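Local atomic coordinates of O-phospho-L-seryl-tRNA:Cys-tRNA synthase (Methanocaldococcus jannaschii DSM 2661, PDB entry 5X6B), a protein that probably converts O-phosphoseryl-tRNA(Cys) to cysteinyl-tRNA(Cys) in a reaction that depends on pyridoxal phosphate. Residues 326-336 with 406-414. Sequence-based numbering, arbitrary orientation.
Sequences YVVDELEKIGF and VNAIKEIVE
With chi1 of Lys410 at -73°, opposite its carbonyl carbon, the extended chain spans the gap between the helices and brings NZ to Glu330. The glutamate comes to meet it with CG turned away from its own backbone N and a bend at chi2 (69°), the two side chains meeting at about a right angle. Lys410 NZ donates to Glu330 OE2 in a salt bridge. Lys333, one turn on from Glu330, adds weak bonds from NZ to both OE1 and OE2, so one carboxylate is shared by two ammonium groups in a salt-bridge network. Beside the salt bridge Val406 fits as a knob into a hole formed by Tyr326, Val327, Glu330 and Leu331. Its CG1 packs against Glu330 CG, while CG2 approaches Tyr326 CE2 and Val327 CG2. Helical segments 326-331 and 406-414 run nearly parallel, their axes 10.7 Å apart at closest approach and inclined by 19°. Val327 and Leu331 also pack on strand 349-352 of a three-stranded antiparallel sheet, and Val413 on helix 354-360, an arrangement consistent with the small C-terminal domain of fold-type I pyridoxal phosphate enzymes. Further along, Leu331 CD1 touches Ile409 CD1 at 3.7 Å, and Ile334 CD1 approaches Val413 CG2 at 3.6 Å. A Schellman motif with Gly335 at C-prime ends the first helix: Phe336 N bonds to Leu331 O, and Gly335 N to Glu332 O. The same Phe336 brings ring atom CE2 to 3.8 Å from Ile409 CG2, and Ile334 CD1 lies over one ring face, offset toward the rim.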
# COMPACT_ATOMS: atom_id res chain seq x y z
N TYR B 326 -30.09 -8.45 9.01
CA TYR B 326 -30.22 -8.94 10.38
C TYR B 326 -30.13 -7.78 11.36
O TYR B 326 -30.90 -7.70 12.32
CB TYR B 326 -29.15 -9.98 10.70
CG TYR B 326 -29.09 -10.35 12.16
CD1 TYR B 326 -29.99 -11.26 12.71
CD2 TYR B 326 -28.14 -9.80 13.01
CE1 TYR B 326 -29.94 -11.60 14.05
CE2 TYR B 326 -28.08 -10.13 14.35
CZ TYR B 326 -28.98 -11.04 14.86
OH TYR B 326 -28.92 -11.36 16.19
N VAL B 327 -29.19 -6.87 11.12
CA VAL B 327 -29.00 -5.70 11.97
C VAL B 327 -30.20 -4.77 11.92
O VAL B 327 -30.69 -4.33 12.96
CB VAL B 327 -27.73 -4.92 11.56
CG1 VAL B 327 -27.64 -3.61 12.32
CG2 VAL B 327 -26.48 -5.76 11.79
N VAL B 328 -30.68 -4.48 10.71
CA VAL B 328 -31.85 -3.61 10.54
C VAL B 328 -33.08 -4.18 11.23
O VAL B 328 -33.71 -3.50 12.04
CB VAL B 328 -32.17 -3.37 9.04
CG1 VAL B 328 -33.56 -2.76 8.90
CG2 VAL B 328 -31.12 -2.46 8.41
N ASP B 329 -33.41 -5.43 10.92
CA ASP B 329 -34.59 -6.07 11.49
C ASP B 329 -34.53 -6.10 13.01
O ASP B 329 -35.56 -6.02 13.69
CB ASP B 329 -34.75 -7.50 10.95
CG ASP B 329 -35.02 -7.55 9.46
OD1 ASP B 329 -35.42 -6.51 8.89
OD2 ASP B 329 -34.85 -8.63 8.86
N GLU B 330 -33.32 -6.19 13.54
CA GLU B 330 -33.13 -6.39 14.97
C GLU B 330 -33.14 -5.07 15.75
O GLU B 330 -33.72 -4.99 16.83
CB GLU B 330 -31.83 -7.14 15.22
CG GLU B 330 -31.76 -7.85 16.55
CD GLU B 330 -32.70 -9.03 16.64
OE1 GLU B 330 -33.07 -9.60 15.59
OE2 GLU B 330 -33.08 -9.40 17.77
N LEU B 331 -32.52 -4.04 15.20
CA LEU B 331 -32.45 -2.75 15.89
C LEU B 331 -33.75 -1.95 15.76
O LEU B 331 -33.99 -1.02 16.52
CB LEU B 331 -31.27 -1.93 15.37
CG LEU B 331 -29.90 -2.51 15.73
CD1 LEU B 331 -28.78 -1.64 15.20
CD2 LEU B 331 -29.79 -2.69 17.24
N GLU B 332 -34.59 -2.32 14.79
CA GLU B 332 -35.91 -1.72 14.69
C GLU B 332 -36.77 -2.08 15.90
O GLU B 332 -37.68 -1.34 16.27
CB GLU B 332 -36.61 -2.15 13.39
CG GLU B 332 -36.07 -1.44 12.15
CD GLU B 332 -36.87 -1.76 10.90
OE1 GLU B 332 -37.53 -2.82 10.87
OE2 GLU B 332 -36.84 -0.94 9.96
N LYS B 333 -36.45 -3.22 16.51
CA LYS B 333 -37.18 -3.71 17.67
C LYS B 333 -37.02 -2.79 18.88
O LYS B 333 -37.87 -2.79 19.77
CB LYS B 333 -36.72 -5.13 18.04
CG LYS B 333 -36.97 -6.17 16.96
CD LYS B 333 -36.45 -7.53 17.37
CE LYS B 333 -36.73 -8.58 16.31
NZ LYS B 333 -36.20 -9.93 16.69
N ILE B 334 -35.93 -2.03 18.92
CA ILE B 334 -35.70 -1.13 20.05
C ILE B 334 -35.96 0.32 19.67
O ILE B 334 -35.76 1.22 20.48
CB ILE B 334 -34.26 -1.24 20.60
CG1 ILE B 334 -33.23 -0.88 19.52
CG2 ILE B 334 -34.00 -2.64 21.13
CD1 ILE B 334 -31.81 -0.81 20.02
N GLY B 335 -36.40 0.54 18.43
CA GLY B 335 -36.81 1.87 18.01
C GLY B 335 -35.90 2.58 17.02
O GLY B 335 -35.94 3.81 16.92
N PHE B 336 -35.09 1.83 16.29
CA PHE B 336 -34.28 2.41 15.23
C PHE B 336 -35.04 2.28 13.92
O PHE B 336 -35.46 1.19 13.55
CB PHE B 336 -32.91 1.73 15.12
CG PHE B 336 -31.94 2.10 16.22
CD1 PHE B 336 -32.37 2.79 17.35
CD2 PHE B 336 -30.60 1.78 16.11
CE1 PHE B 336 -31.48 3.12 18.35
CE2 PHE B 336 -29.70 2.12 17.11
CZ PHE B 336 -30.14 2.79 18.23
N VAL B 406 -24.98 -5.89 17.89
CA VAL B 406 -26.42 -5.75 18.06
C VAL B 406 -26.82 -5.83 19.53
O VAL B 406 -27.55 -4.96 20.03
CB VAL B 406 -27.19 -6.83 17.28
CG1 VAL B 406 -28.64 -6.85 17.70
CG2 VAL B 406 -27.07 -6.58 15.78
N ASN B 407 -26.35 -6.86 20.22
CA ASN B 407 -26.65 -7.02 21.64
C ASN B 407 -26.12 -5.83 22.44
O ASN B 407 -26.76 -5.38 23.40
CB ASN B 407 -26.05 -8.32 22.19
CG ASN B 407 -26.73 -9.55 21.61
OD1 ASN B 407 -27.90 -9.50 21.21
ND2 ASN B 407 -26.01 -10.66 21.58
N ALA B 408 -24.96 -5.33 22.03
CA ALA B 408 -24.34 -4.20 22.69
C ALA B 408 -25.26 -2.99 22.67
O ALA B 408 -25.58 -2.43 23.71
CB ALA B 408 -23.01 -3.87 22.03
N ILE B 409 -25.69 -2.61 21.47
CA ILE B 409 -26.60 -1.47 21.28
C ILE B 409 -27.89 -1.64 22.07
O ILE B 409 -28.35 -0.70 22.73
CB ILE B 409 -26.94 -1.27 19.79
CG1 ILE B 409 -25.67 -1.01 18.98
CG2 ILE B 409 -27.91 -0.12 19.61
CD1 ILE B 409 -25.89 -0.99 17.48
N LYS B 410 -28.47 -2.84 22.02
CA LYS B 410 -29.68 -3.16 22.78
C LYS B 410 -29.49 -2.92 24.27
O LYS B 410 -30.34 -2.32 24.92
CB LYS B 410 -30.11 -4.61 22.55
CG LYS B 410 -30.72 -4.87 21.18
CD LYS B 410 -31.22 -6.30 21.10
CE LYS B 410 -31.91 -6.57 19.78
NZ LYS B 410 -32.43 -7.97 19.71
N GLU B 411 -28.38 -3.40 24.81
CA GLU B 411 -28.11 -3.26 26.23
C GLU B 411 -27.78 -1.82 26.60
O GLU B 411 -27.96 -1.42 27.75
CB GLU B 411 -26.97 -4.18 26.66
CG GLU B 411 -27.28 -5.66 26.52
CD GLU B 411 -26.04 -6.50 26.64
OE1 GLU B 411 -24.95 -5.93 26.89
OE2 GLU B 411 -26.14 -7.74 26.49
N ILE B 412 -27.29 -1.05 25.63
CA ILE B 412 -27.06 0.37 25.87
C ILE B 412 -28.37 1.09 26.09
O ILE B 412 -28.57 1.75 27.12
CB ILE B 412 -26.33 1.05 24.69
CG1 ILE B 412 -24.94 0.44 24.48
CG2 ILE B 412 -26.19 2.54 24.96
CD1 ILE B 412 -24.10 0.47 25.70
N VAL B 413 -29.28 0.96 25.13
CA VAL B 413 -30.55 1.67 25.16
C VAL B 413 -31.46 1.09 26.25
O VAL B 413 -32.43 1.73 26.65
CB VAL B 413 -31.27 1.61 23.80
CG1 VAL B 413 -30.35 2.11 22.70
CG2 VAL B 413 -31.73 0.20 23.50
N GLU B 414 -31.14 -0.11 26.71
CA GLU B 414 -31.88 -0.73 27.81
C GLU B 414 -31.39 -0.21 29.15
O GLU B 414 -32.19 0.20 29.99
CB GLU B 414 -31.73 -2.25 27.76
CG GLU B 414 -32.44 -2.99 28.88
CD GLU B 414 -33.95 -3.03 28.71
OE1 GLU B 414 -34.44 -2.66 27.62
OE2 GLU B 414 -34.64 -3.43 29.67